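Local coordinates for protein Isomerase/lactonizing enzyme (Agrobacterium fabrum str. C58, PDB 2NQL) that belongs to the enolase superfamily, in the mandelate racemase/muconate lactonizing enzyme group, and carries a sodium ion in its barrel domain, at residues A61-W66 and G135-K140; R93-P98 and I128-I133; A100-L105 and I295-R300; S141-L146 and S327-S332. All blocks are in the same frame, centred on the assembly; numbering follows the deposited sequence.

Contact 1: A61-W66 and G135-K140; sequences AGTVGW and GQEAGK
Gln136 and Thr63 run past each other in opposite directions, and the alignment lets one glutamine amide serve both backbone polar atoms of Val64, the O directly and the N through a water. From CG onward the Gln136 chain is extended (chi2 -176°), which carries its amide across to the strand. There Gln136 NE2 donates to Val64 O at 2.8 Å, with an N-H...O angle of 157° and the donor tilted out of the carbonyl plane. At the other end of the amide, Gln136 OE1 accepts from a water 2.7 Å away, and that water in turn accepts from Val64 N. Alongside lies the methyl of Thr63, CG2, 3.6 Å from Gln136 OE1. The pair joins the last turn of helix 117-138 to the start of strand 64-70, an outer strand of the antiparallel sheet in the N-terminal capping domain of the enolase superfamily. Just beyond, Gly139 ends the helix in a Schellman motif, with Lys140 N bonded to Gly135 O. On the other flank Thr63 OG1 and Glu137 OE2 share a second water, which lies 2.6 Å from Glu137 OE2 and donates to it. Asn2 holds Glu137 OE1, and Ser3 N also bonds to OE2, so the N-terminal residues fix this carboxylate.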
loop_
_atom_site.group_PDB
_atom_site.type_symbol
_atom_site.label_atom_id
_atom_site.label_comp_id
_atom_site.label_asym_id
_atom_site.label_seq_id
_atom_site.Cartn_x
_atom_site.Cartn_y
_atom_site.Cartn_z
ATOM N N ALA A 61 -33.591 -4.472 -3.643
ATOM C CA ALA A 61 -34.637 -3.969 -4.559
ATOM C C ALA A 61 -34.320 -4.034 -6.070
ATOM O O ALA A 61 -35.202 -3.809 -6.907
ATOM C CB ALA A 61 -35.039 -2.553 -4.150
ATOM N N GLY A 62 -33.066 -4.322 -6.414
ATOM C CA GLY A 62 -32.663 -4.563 -7.805
ATOM C C GLY A 62 -31.928 -3.421 -8.493
ATOM O O GLY A 62 -31.707 -3.490 -9.710
ATOM N N THR A 63 -31.546 -2.386 -7.742
ATOM C CA THR A 63 -30.717 -1.297 -8.291
ATOM C C THR A 63 -29.304 -1.817 -8.518
ATOM O O THR A 63 -28.698 -2.376 -7.609
ATOM C CB THR A 63 -30.704 -0.049 -7.382
ATOM O OG1 THR A 63 -32.050 0.447 -7.251
ATOM C CG2 THR A 63 -29.848 1.077 -7.970
ATOM N N VAL A 64 -28.808 -1.641 -9.741
ATOM C CA VAL A 64 -27.503 -2.174 -10.148
ATOM C C VAL A 64 -26.526 -0.989 -10.282
ATOM O O VAL A 64 -26.783 -0.054 -11.054
ATOM C CB VAL A 64 -27.648 -2.935 -11.474
ATOM C CG1 VAL A 64 -26.286 -3.438 -11.979
ATOM C CG2 VAL A 64 -28.630 -4.081 -11.321
ATOM N N GLY A 65 -25.440 -1.016 -9.506
ATOM C CA GLY A 65 -24.388 -0.014 -9.559
ATOM C C GLY A 65 -23.112 -0.677 -10.074
ATOM O O GLY A 65 -22.907 -1.888 -9.901
ATOM N N TRP A 66 -22.277 0.108 -10.734
ATOM C CA TRP A 66 -20.998 -0.383 -11.239
ATOM C C TRP A 66 -19.832 0.443 -10.720
ATOM O O TRP A 66 -19.911 1.690 -10.619
ATOM C CB TRP A 66 -20.970 -0.374 -12.783
ATOM C CG TRP A 66 -21.785 -1.484 -13.415
ATOM C CD1 TRP A 66 -23.110 -1.432 -13.787
ATOM C CD2 TRP A 66 -21.313 -2.778 -13.796
ATOM N NE1 TRP A 66 -23.481 -2.615 -14.363
ATOM C CE2 TRP A 66 -22.408 -3.466 -14.371
ATOM C CE3 TRP A 66 -20.073 -3.442 -13.683
ATOM C CZ2 TRP A 66 -22.294 -4.772 -14.871
ATOM C CZ3 TRP A 66 -19.966 -4.753 -14.176
ATOM C CH2 TRP A 66 -21.063 -5.396 -14.753
ATOM N N GLY A 135 -26.963 7.519 -6.160
ATOM C CA GLY A 135 -27.496 8.487 -7.127
ATOM C C GLY A 135 -28.765 7.988 -7.773
ATOM O O GLY A 135 -29.762 8.717 -7.809
ATOM N N GLN A 136 -28.734 6.757 -8.274
ATOM C CA GLN A 136 -29.914 6.114 -8.846
ATOM C C GLN A 136 -31.118 6.095 -7.913
ATOM O O GLN A 136 -32.235 6.427 -8.330
ATOM C CB GLN A 136 -29.615 4.695 -9.280
ATOM C CG GLN A 136 -28.730 4.614 -10.534
ATOM C CD GLN A 136 -28.540 3.191 -10.972
ATOM O OE1 GLN A 136 -29.515 2.489 -11.258
ATOM N NE2 GLN A 136 -27.277 2.734 -11.013
ATOM N N GLU A 137 -30.885 5.707 -6.656
ATOM C CA GLU A 137 -31.938 5.716 -5.637
ATOM C C GLU A 137 -32.483 7.118 -5.332
ATOM O O GLU A 137 -33.679 7.280 -5.066
ATOM C CB GLU A 137 -31.425 5.034 -4.354
ATOM C CG GLU A 137 -31.348 3.510 -4.526
ATOM C CD GLU A 137 -30.813 2.753 -3.287
ATOM O OE1 GLU A 137 -29.991 3.305 -2.527
ATOM O OE2 GLU A 137 -31.219 1.584 -3.114
ATOM N N ALA A 138 -31.619 8.123 -5.403
ATOM C CA ALA A 138 -32.037 9.524 -5.240
ATOM C C ALA A 138 -32.621 10.161 -6.519
ATOM O O ALA A 138 -33.161 11.269 -6.465
ATOM C CB ALA A 138 -30.880 10.349 -4.720
ATOM N N GLY A 139 -32.484 9.484 -7.663
ATOM C CA GLY A 139 -32.805 10.078 -8.978
ATOM C C GLY A 139 -31.957 11.293 -9.328
ATOM O O GLY A 139 -32.442 12.238 -9.966
ATOM N N LYS A 140 -30.690 11.268 -8.907
ATOM C CA LYS A 140 -29.744 12.378 -9.062
ATOM C C LYS A 140 -28.436 11.834 -9.623
ATOM O O LYS A 140 -28.018 10.741 -9.239
ATOM C CB LYS A 140 -29.418 13.036 -7.709
ATOM C CG LYS A 140 -30.612 13.648 -6.947
ATOM C CD LYS A 140 -31.170 14.850 -7.682
ATOM C CE LYS A 140 -32.219 15.566 -6.834
ATOM N NZ LYS A 140 -32.844 16.679 -7.602
HETATM O O HOH W 1 -32.642 0.038 -4.700
HETATM O O HOH W 2 -30.244 -0.060 -11.606
#

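Contact 2: R93-P98 and I128-I133; sequences RDASDP and IALWDI
Leu130 is the first residue of 128-133 to meet the 93-98 loop, and it does so with both of its methyl branches. The setting is the capping domain of the enolase superfamily, where this loop leads into helix 98-109 and lies against helix 117-138. With CG anti to the backbone nitrogen (chi1 -156°), the leucine fork opens onto the loop: Leu130 CD1 rests 3.8 Å from Ala95 CB, while CD2 takes the start of the next helix, 3.6 Å from Pro98 CA. The methyl of Ala95 also lies over the helix backbone, with CB 3.6 Å from Leu130 O. Next in sequence, Trp131 turns the face of its indole to the proline ring, and the two side chains cross at about a right angle. Pro98 CG sits over the centre of the indole, and Pro98 CB makes a CH-pi contact 3.6 Å from the centroid of the five-membered ring, only 9° off its normal. The indole NE1 bonds to Thr296 OG1 of the barrel domain, which helps to fix the ring that receives the proline. Asp132 turns from the loop to bind Trp66 N and Leu373 N. Across the contact, the loop is braced by an Asx turn, Asp94 OD1 accepting from Ser96 N, and the same oxygen also accepts from Ser96 OG. Ile133 closes the row, placing CG2 3.9 Å from Ala95 CB.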
loop_
_atom_site.group_PDB
_atom_site.type_symbol
_atom_site.label_atom_id
_atom_site.label_comp_id
_atom_site.label_asym_id
_atom_site.label_seq_id
_atom_site.Cartn_x
_atom_site.Cartn_y
_atom_site.Cartn_z
ATOM N N ARG A 93 -25.326 -3.399 4.183
ATOM C CA ARG A 93 -25.250 -1.949 4.357
ATOM C C ARG A 93 -26.080 -1.339 3.217
ATOM O O ARG A 93 -26.478 -2.050 2.299
ATOM C CB ARG A 93 -23.807 -1.425 4.258
ATOM C CG ARG A 93 -22.815 -1.974 5.307
ATOM C CD ARG A 93 -23.083 -1.384 6.673
ATOM N NE ARG A 93 -22.841 0.059 6.813
ATOM C CZ ARG A 93 -21.698 0.617 7.214
ATOM N NH1 ARG A 93 -20.638 -0.139 7.445
ATOM N NH2 ARG A 93 -21.592 1.941 7.356
ATOM N N ASP A 94 -26.305 -0.036 3.273
ATOM C CA ASP A 94 -26.963 0.628 2.155
ATOM C C ASP A 94 -26.172 1.836 1.670
ATOM O O ASP A 94 -25.069 2.118 2.167
ATOM C CB ASP A 94 -28.403 0.987 2.515
ATOM C CG ASP A 94 -28.496 2.048 3.604
ATOM O OD1 ASP A 94 -27.685 2.997 3.645
ATOM O OD2 ASP A 94 -29.417 1.934 4.430
ATOM N N ALA A 95 -26.751 2.557 0.707
ATOM C CA ALA A 95 -26.060 3.652 0.048
ATOM C C ALA A 95 -26.499 5.034 0.538
ATOM O O ALA A 95 -26.242 6.037 -0.122
ATOM C CB ALA A 95 -26.216 3.519 -1.494
ATOM N N SER A 96 -27.139 5.096 1.710
ATOM C CA SER A 96 -27.519 6.384 2.318
ATOM C C SER A 96 -26.341 7.295 2.658
ATOM O O SER A 96 -26.467 8.528 2.668
ATOM C CB SER A 96 -28.422 6.187 3.546
ATOM O OG SER A 96 -27.723 5.561 4.617
ATOM N N ASP A 97 -25.193 6.687 2.941
ATOM C CA ASP A 97 -23.986 7.426 3.267
ATOM C C ASP A 97 -22.790 6.611 2.729
ATOM O O ASP A 97 -22.134 5.920 3.498
ATOM C CB ASP A 97 -23.911 7.584 4.796
ATOM C CG ASP A 97 -22.842 8.558 5.256
ATOM O OD1 ASP A 97 -21.922 8.935 4.486
ATOM O OD2 ASP A 97 -22.906 8.931 6.449
ATOM N N PRO A 98 -22.522 6.675 1.401
ATOM C CA PRO A 98 -21.408 5.846 0.876
ATOM C C PRO A 98 -20.054 6.097 1.558
ATOM O O PRO A 98 -19.263 5.137 1.745
ATOM C CB PRO A 98 -21.353 6.202 -0.622
ATOM C CG PRO A 98 -22.772 6.755 -0.941
ATOM C CD PRO A 98 -23.185 7.466 0.334
ATOM N N ILE A 128 -17.164 3.634 -5.819
ATOM C CA ILE A 128 -17.804 4.112 -7.058
ATOM C C ILE A 128 -19.182 3.419 -7.259
ATOM O O ILE A 128 -20.185 4.086 -7.517
ATOM C CB ILE A 128 -16.864 3.894 -8.289
ATOM C CG1 ILE A 128 -15.607 4.770 -8.140
ATOM C CG2 ILE A 128 -17.661 4.192 -9.618
ATOM C CD1 ILE A 128 -14.441 4.393 -9.076
ATOM N N ALA A 129 -19.238 2.093 -7.079
ATOM C CA ALA A 129 -20.494 1.360 -7.230
ATOM C C ALA A 129 -21.561 1.816 -6.223
ATOM O O ALA A 129 -22.731 1.951 -6.574
ATOM C CB ALA A 129 -20.267 -0.110 -7.143
ATOM N N LEU A 130 -21.155 2.040 -4.974
ATOM C CA LEU A 130 -22.087 2.516 -3.953
ATOM C C LEU A 130 -22.602 3.940 -4.228
ATOM O O LEU A 130 -23.803 4.196 -4.056
ATOM C CB LEU A 130 -21.456 2.436 -2.542
ATOM C CG LEU A 130 -22.446 2.338 -1.375
ATOM C CD1 LEU A 130 -23.332 1.093 -1.426
ATOM C CD2 LEU A 130 -21.672 2.352 -0.076
ATOM N N TRP A 131 -21.728 4.852 -4.660
ATOM C CA TRP A 131 -22.205 6.185 -5.088
ATOM C C TRP A 131 -23.125 6.135 -6.315
ATOM O O TRP A 131 -24.073 6.939 -6.412
ATOM C CB TRP A 131 -21.056 7.151 -5.368
ATOM C CG TRP A 131 -20.453 7.797 -4.156
ATOM C CD1 TRP A 131 -19.242 7.483 -3.546
ATOM C CD2 TRP A 131 -21.022 8.858 -3.387
ATOM N NE1 TRP A 131 -19.025 8.329 -2.465
ATOM C CE2 TRP A 131 -20.107 9.164 -2.336
ATOM C CE3 TRP A 131 -22.221 9.597 -3.485
ATOM C CZ2 TRP A 131 -20.361 10.175 -1.390
ATOM C CZ3 TRP A 131 -22.462 10.605 -2.541
ATOM C CH2 TRP A 131 -21.546 10.867 -1.504
ATOM N N ASP A 132 -22.853 5.203 -7.231
ATOM C CA ASP A 132 -23.731 4.970 -8.413
ATOM C C ASP A 132 -25.133 4.588 -7.922
ATOM O O ASP A 132 -26.138 5.154 -8.351
ATOM C CB ASP A 132 -23.135 3.865 -9.291
ATOM C CG ASP A 132 -23.863 3.678 -10.625
ATOM O OD1 ASP A 132 -24.689 4.540 -11.012
ATOM O OD2 ASP A 132 -23.601 2.648 -11.296
ATOM N N ILE A 133 -25.195 3.631 -7.006
ATOM C CA ILE A 133 -26.466 3.217 -6.384
ATOM C C ILE A 133 -27.154 4.386 -5.656
ATOM O O ILE A 133 -28.364 4.608 -5.851
ATOM C CB ILE A 133 -26.268 1.974 -5.461
ATOM C CG1 ILE A 133 -25.965 0.732 -6.314
ATOM C CG2 ILE A 133 -27.530 1.700 -4.631
ATOM C CD1 ILE A 133 -25.384 -0.450 -5.516
#

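Contact 3: A100-L105 and I295-R300; sequences AVYDDL and ITNFIR
Tyr102 and Asn297 make up the tighter part of this contact between two helices whose local axes pass 10.5 Å apart at a signed crossing angle of -99°. The phenol and the amide cross at about a right angle, their planes 85° apart, and Asn297 ND2 donates to Tyr102 OH at 2.7 Å, with the hydroxyl lying in the amide plane. The same ND2 also bonds to Lys293 O, which holds the amide in its rotation. Nearer the ring's root, Thr296 CG2 packs 3.8 Å from Tyr102 CD2. The hydroxyl of Thr296 faces other company: Asp127, Ser99 and Trp131, three polar partners from the capping domain, gather round this buried OG1.

The other side is more open to solvent, Asp103 and Arg300 both being partly exposed, and there charge does the work. Arg300 reaches out with its chain extended from CG to NE and meets Asp103 end-on from the opposite direction. Arg300 NH1 donates to Asp103 OD1 at 2.8 Å, onto that oxygen's syn lone pair, and Arg300 NH2 donates to Asp103 OD2 at 2.8 Å, on the syn side but tilted from the carboxylate plane. Carboxylate and guanidinium are nearly coplanar, giving a two-pronged salt bridge. Thr296 CG2 lies 3.4 Å above the plane of the Arg300 guanidinium, and NE bonds to a glycerol molecule, probably from the crystallisation liquor. The arrangement belongs to the two-domain architecture of the enolase superfamily, in which helix 98-109 of the capping domain is set against helix 295-308 of the C-terminal barrel.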
loop_
_atom_site.group_PDB
_atom_site.type_symbol
_atom_site.label_atom_id
_atom_site.label_comp_id
_atom_site.label_asym_id
_atom_site.label_seq_id
_atom_site.Cartn_x
_atom_site.Cartn_y
_atom_site.Cartn_z
ATOM N N ALA A 100 -19.404 6.873 4.644
ATOM C CA ALA A 100 -19.392 6.119 5.899
ATOM C C ALA A 100 -18.991 4.650 5.679
ATOM O O ALA A 100 -18.205 4.096 6.456
ATOM C CB ALA A 100 -20.765 6.210 6.602
ATOM N N VAL A 101 -19.511 4.026 4.621
ATOM C CA VAL A 101 -19.132 2.649 4.294
ATOM C C VAL A 101 -17.640 2.560 3.928
ATOM O O VAL A 101 -16.925 1.690 4.465
ATOM C CB VAL A 101 -20.021 2.015 3.200
ATOM C CG1 VAL A 101 -19.520 0.591 2.808
ATOM C CG2 VAL A 101 -21.494 1.939 3.660
ATOM N N TYR A 102 -17.185 3.460 3.045
ATOM C CA TYR A 102 -15.761 3.588 2.721
ATOM C C TYR A 102 -14.878 3.680 3.977
ATOM O O TYR A 102 -13.880 2.950 4.115
ATOM C CB TYR A 102 -15.469 4.790 1.786
ATOM C CG TYR A 102 -13.981 4.983 1.659
ATOM C CD1 TYR A 102 -13.223 4.197 0.767
ATOM C CD2 TYR A 102 -13.306 5.874 2.497
ATOM C CE1 TYR A 102 -11.821 4.350 0.692
ATOM C CE2 TYR A 102 -11.915 6.023 2.447
ATOM C CZ TYR A 102 -11.174 5.263 1.553
ATOM O OH TYR A 102 -9.808 5.440 1.528
ATOM N N ASP A 103 -15.235 4.590 4.882
ATOM C CA ASP A 103 -14.426 4.838 6.076
ATOM C C ASP A 103 -14.376 3.598 6.960
ATOM O O ASP A 103 -13.311 3.280 7.497
ATOM C CB ASP A 103 -14.971 6.032 6.874
ATOM C CG ASP A 103 -14.598 7.375 6.262
ATOM O OD1 ASP A 103 -13.629 7.446 5.473
ATOM O OD2 ASP A 103 -15.278 8.389 6.589
ATOM N N ASP A 104 -15.502 2.890 7.089
ATOM C CA ASP A 104 -15.505 1.611 7.823
ATOM C C ASP A 104 -14.592 0.550 7.213
ATOM O O ASP A 104 -13.862 -0.130 7.938
ATOM C CB ASP A 104 -16.921 1.057 7.961
ATOM C CG ASP A 104 -17.761 1.839 8.980
ATOM O OD1 ASP A 104 -17.198 2.703 9.691
ATOM O OD2 ASP A 104 -18.976 1.599 9.026
ATOM N N LEU A 105 -14.633 0.419 5.885
ATOM C CA LEU A 105 -13.791 -0.569 5.197
ATOM C C LEU A 105 -12.333 -0.210 5.319
ATOM O O LEU A 105 -11.496 -1.093 5.568
ATOM C CB LEU A 105 -14.196 -0.706 3.703
ATOM C CG LEU A 105 -15.630 -1.140 3.406
ATOM C CD1 LEU A 105 -15.878 -1.205 1.875
ATOM C CD2 LEU A 105 -15.973 -2.460 4.067
ATOM N N ILE A 295 -14.565 7.862 -5.217
ATOM C CA ILE A 295 -15.165 9.197 -5.148
ATOM C C ILE A 295 -14.934 9.862 -3.786
ATOM O O ILE A 295 -14.542 11.027 -3.714
ATOM C CB ILE A 295 -16.672 9.146 -5.505
ATOM C CG1 ILE A 295 -16.836 8.903 -7.017
ATOM C CG2 ILE A 295 -17.408 10.480 -5.085
ATOM C CD1 ILE A 295 -18.167 8.334 -7.400
ATOM N N THR A 296 -15.181 9.124 -2.713
ATOM C CA THR A 296 -14.925 9.660 -1.350
ATOM C C THR A 296 -13.510 10.255 -1.200
ATOM O O THR A 296 -13.364 11.398 -0.752
ATOM C CB THR A 296 -15.187 8.589 -0.289
ATOM O OG1 THR A 296 -16.549 8.163 -0.375
ATOM C CG2 THR A 296 -14.856 9.099 1.139
ATOM N N ASN A 297 -12.480 9.502 -1.609
ATOM C CA ASN A 297 -11.094 9.993 -1.574
ATOM C C ASN A 297 -10.809 11.172 -2.467
ATOM O O ASN A 297 -10.079 12.083 -2.095
ATOM C CB ASN A 297 -10.097 8.856 -1.886
ATOM C CG ASN A 297 -9.814 7.986 -0.661
ATOM O OD1 ASN A 297 -9.667 8.501 0.450
ATOM N ND2 ASN A 297 -9.709 6.673 -0.868
ATOM N N PHE A 298 -11.382 11.131 -3.666
ATOM C CA PHE A 298 -11.164 12.156 -4.678
ATOM C C PHE A 298 -11.742 13.479 -4.145
ATOM O O PHE A 298 -11.066 14.505 -4.214
ATOM C CB PHE A 298 -11.895 11.695 -5.928
ATOM C CG PHE A 298 -11.378 12.239 -7.218
ATOM C CD1 PHE A 298 -10.516 11.473 -8.019
ATOM C CD2 PHE A 298 -11.861 13.461 -7.704
ATOM C CE1 PHE A 298 -10.108 11.941 -9.266
ATOM C CE2 PHE A 298 -11.444 13.950 -8.944
ATOM C CZ PHE A 298 -10.574 13.191 -9.723
ATOM N N ILE A 299 -12.953 13.439 -3.572
ATOM C CA ILE A 299 -13.641 14.619 -3.031
ATOM C C ILE A 299 -12.828 15.260 -1.884
ATOM O O ILE A 299 -12.681 16.476 -1.791
ATOM C CB ILE A 299 -15.104 14.230 -2.580
ATOM C CG1 ILE A 299 -16.038 14.094 -3.794
ATOM C CG2 ILE A 299 -15.692 15.209 -1.579
ATOM C CD1 ILE A 299 -15.892 15.202 -4.841
ATOM N N ARG A 300 -12.289 14.419 -1.009
ATOM C CA ARG A 300 -11.428 14.906 0.094
ATOM C C ARG A 300 -10.096 15.495 -0.369
ATOM O O ARG A 300 -9.646 16.497 0.178
ATOM C CB ARG A 300 -11.201 13.806 1.138
ATOM C CG ARG A 300 -12.493 13.308 1.749
ATOM C CD ARG A 300 -12.287 12.050 2.607
ATOM N NE ARG A 300 -13.524 11.710 3.315
ATOM C CZ ARG A 300 -13.730 10.594 4.014
ATOM N NH1 ARG A 300 -12.783 9.661 4.074
ATOM N NH2 ARG A 300 -14.906 10.395 4.620
#

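Contact 4: S141-L146 and S327-S332; sequences SIRDLL and SLQASS
Gln329 folds back at chi2 (-73°), and this bend swings its amide toward Arg143, whose CG lies between the backbone nitrogen and carbonyl carbon (chi1 68°) before the chain runs out extended to NE. The two side chains cross at about a right angle, and two nitrogens of Arg143 converge on one oxygen. Gln329 OE1 accepts from Arg143 N at 3.0 Å and from Arg143 NH1 at 3.0 Å, the two donors arriving from opposite faces of the amide plane. OE1 lies in the guanidinium plane of Arg143, yet neither donor is in the plane of the glutamine carbonyl: NH1 is tilted from it and comes in from the side (C=O...N 101°), and the backbone N is above it. This joins the short helix 142-145, which follows the capping domain's long helix 117-138, to helix 322-331 of the barrel domain, in the two-domain fold of the enolase superfamily. Both polar groups have further partners: Asp151 forms a salt bridge with Arg143 NH2, and Gln329 NE2 bonds to Leu373 O. Ser141 caps the short helix, its OG accepting from Asp144 N. Beside the arginine stem, Ser332 OG donates to Gln329 O and sits 3.2 Å from Arg143 CD. Apolar contacts line the other flank, where Ile142 CG2 packs 3.9 Å from Gln329 CB and Leu146 CD1 approaches Ala330 CA at 4.3 Å.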
loop_
_atom_site.group_PDB
_atom_site.type_symbol
_atom_site.label_atom_id
_atom_site.label_comp_id
_atom_site.label_asym_id
_atom_site.label_seq_id
_atom_site.Cartn_x
_atom_site.Cartn_y
_atom_site.Cartn_z
ATOM N N SER A 141 -27.780 12.604 -10.496
ATOM C CA SER A 141 -26.397 12.295 -10.899
ATOM C C SER A 141 -25.537 12.335 -9.639
ATOM O O SER A 141 -25.886 13.002 -8.642
ATOM C CB SER A 141 -25.886 13.327 -11.916
ATOM O OG SER A 141 -25.809 14.596 -11.290
ATOM N N ILE A 142 -24.419 11.606 -9.651
ATOM C CA ILE A 142 -23.477 11.711 -8.521
ATOM C C ILE A 142 -23.087 13.178 -8.253
ATOM O O ILE A 142 -23.081 13.628 -7.107
ATOM C CB ILE A 142 -22.234 10.815 -8.738
ATOM C CG1 ILE A 142 -22.630 9.341 -8.538
ATOM C CG2 ILE A 142 -21.048 11.274 -7.837
ATOM C CD1 ILE A 142 -21.564 8.373 -9.027
ATOM N N ARG A 143 -22.822 13.950 -9.301
ATOM C CA ARG A 143 -22.419 15.321 -9.073
ATOM C C ARG A 143 -23.489 16.146 -8.363
ATOM O O ARG A 143 -23.155 16.980 -7.510
ATOM C CB ARG A 143 -21.887 16.002 -10.336
ATOM C CG ARG A 143 -22.909 16.261 -11.466
ATOM C CD ARG A 143 -22.127 16.645 -12.725
ATOM N NE ARG A 143 -22.931 16.798 -13.943
ATOM C CZ ARG A 143 -23.418 15.800 -14.670
ATOM N NH1 ARG A 143 -23.249 14.528 -14.298
ATOM N NH2 ARG A 143 -24.110 16.076 -15.769
ATOM N N ASP A 144 -24.753 15.891 -8.707
ATOM C CA ASP A 144 -25.884 16.542 -8.047
ATOM C C ASP A 144 -25.959 16.141 -6.589
ATOM O O ASP A 144 -26.050 16.992 -5.705
ATOM C CB ASP A 144 -27.190 16.223 -8.760
ATOM C CG ASP A 144 -27.647 17.358 -9.678
ATOM O OD1 ASP A 144 -27.110 18.486 -9.578
ATOM O OD2 ASP A 144 -28.556 17.120 -10.498
ATOM N N LEU A 145 -25.860 14.842 -6.347
ATOM C CA LEU A 145 -25.822 14.296 -4.993
ATOM C C LEU A 145 -24.699 14.856 -4.128
ATOM O O LEU A 145 -24.865 15.028 -2.921
ATOM C CB LEU A 145 -25.742 12.773 -5.070
ATOM C CG LEU A 145 -26.203 11.930 -3.894
ATOM C CD1 LEU A 145 -27.660 12.179 -3.554
ATOM C CD2 LEU A 145 -25.986 10.489 -4.265
ATOM N N LEU A 146 -23.570 15.170 -4.756
ATOM C CA LEU A 146 -22.417 15.782 -4.112
ATOM C C LEU A 146 -22.537 17.308 -3.944
ATOM O O LEU A 146 -21.567 17.969 -3.561
ATOM C CB LEU A 146 -21.146 15.439 -4.913
ATOM C CG LEU A 146 -20.584 14.018 -4.830
ATOM C CD1 LEU A 146 -19.392 13.894 -5.747
ATOM C CD2 LEU A 146 -20.183 13.680 -3.396
ATOM N N SER A 327 -14.580 9.823 -12.228
ATOM C CA SER A 327 -13.650 10.950 -12.176
ATOM C C SER A 327 -14.341 12.240 -12.649
ATOM O O SER A 327 -14.200 13.274 -12.003
ATOM C CB SER A 327 -12.381 10.705 -13.017
ATOM O OG SER A 327 -11.412 11.726 -12.758
ATOM N N LEU A 328 -15.056 12.169 -13.770
ATOM C CA LEU A 328 -15.747 13.353 -14.298
ATOM C C LEU A 328 -16.793 13.871 -13.303
ATOM O O LEU A 328 -16.809 15.068 -13.013
ATOM C CB LEU A 328 -16.395 13.063 -15.669
ATOM C CG LEU A 328 -15.512 12.522 -16.794
ATOM C CD1 LEU A 328 -16.305 12.546 -18.088
ATOM C CD2 LEU A 328 -14.200 13.298 -16.941
ATOM N N GLN A 329 -17.637 12.976 -12.788
ATOM C CA GLN A 329 -18.653 13.326 -11.772
ATOM C C GLN A 329 -18.050 14.062 -10.579
ATOM O O GLN A 329 -18.489 15.168 -10.226
ATOM C CB GLN A 329 -19.387 12.081 -11.254
ATOM C CG GLN A 329 -20.255 11.318 -12.265
ATOM C CD GLN A 329 -21.557 12.048 -12.635
ATOM O OE1 GLN A 329 -21.882 13.094 -12.070
ATOM N NE2 GLN A 329 -22.306 11.481 -13.577
ATOM N N ALA A 330 -17.036 13.455 -9.965
ATOM C CA ALA A 330 -16.392 14.060 -8.798
ATOM C C ALA A 330 -15.652 15.342 -9.168
ATOM O O ALA A 330 -15.762 16.337 -8.461
ATOM C CB ALA A 330 -15.448 13.079 -8.151
ATOM N N SER A 331 -14.905 15.314 -10.280
ATOM C CA SER A 331 -14.135 16.492 -10.728
ATOM C C SER A 331 -15.014 17.729 -10.909
ATOM O O SER A 331 -14.586 18.860 -10.624
ATOM C CB SER A 331 -13.433 16.218 -12.064
ATOM O OG SER A 331 -12.436 15.226 -11.921
ATOM N N SER A 332 -16.231 17.501 -11.388
ATOM C CA SER A 332 -17.156 18.594 -11.737
ATOM C C SER A 332 -17.588 19.454 -10.553
ATOM O O SER A 332 -18.013 20.579 -10.747
ATOM C CB SER A 332 -18.380 18.038 -12.450
ATOM O OG SER A 332 -19.268 17.444 -11.520
#

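Two contacts lie inside the capping domain and two join it to the barrel. Contacts 1 and 2, with centres 8 Å apart, share helix 117-138 and belong wholly to the N-terminal domain, contact 2 falling between the two segments of contact 1 in sequence. Contacts 3 and 4 each pair an N-terminal segment with one from the barrel domain, and their own segments alternate along the chain. Their centres lie 14 Å apart, with Phe298 packed on Ser327, Ala330 and Ser331. Trp131 of contact 2 touches both, through Ile295 and Thr296 on one hand and Leu145 and Leu146 on the other, so the capping domain's interior continues into the interdomain interface.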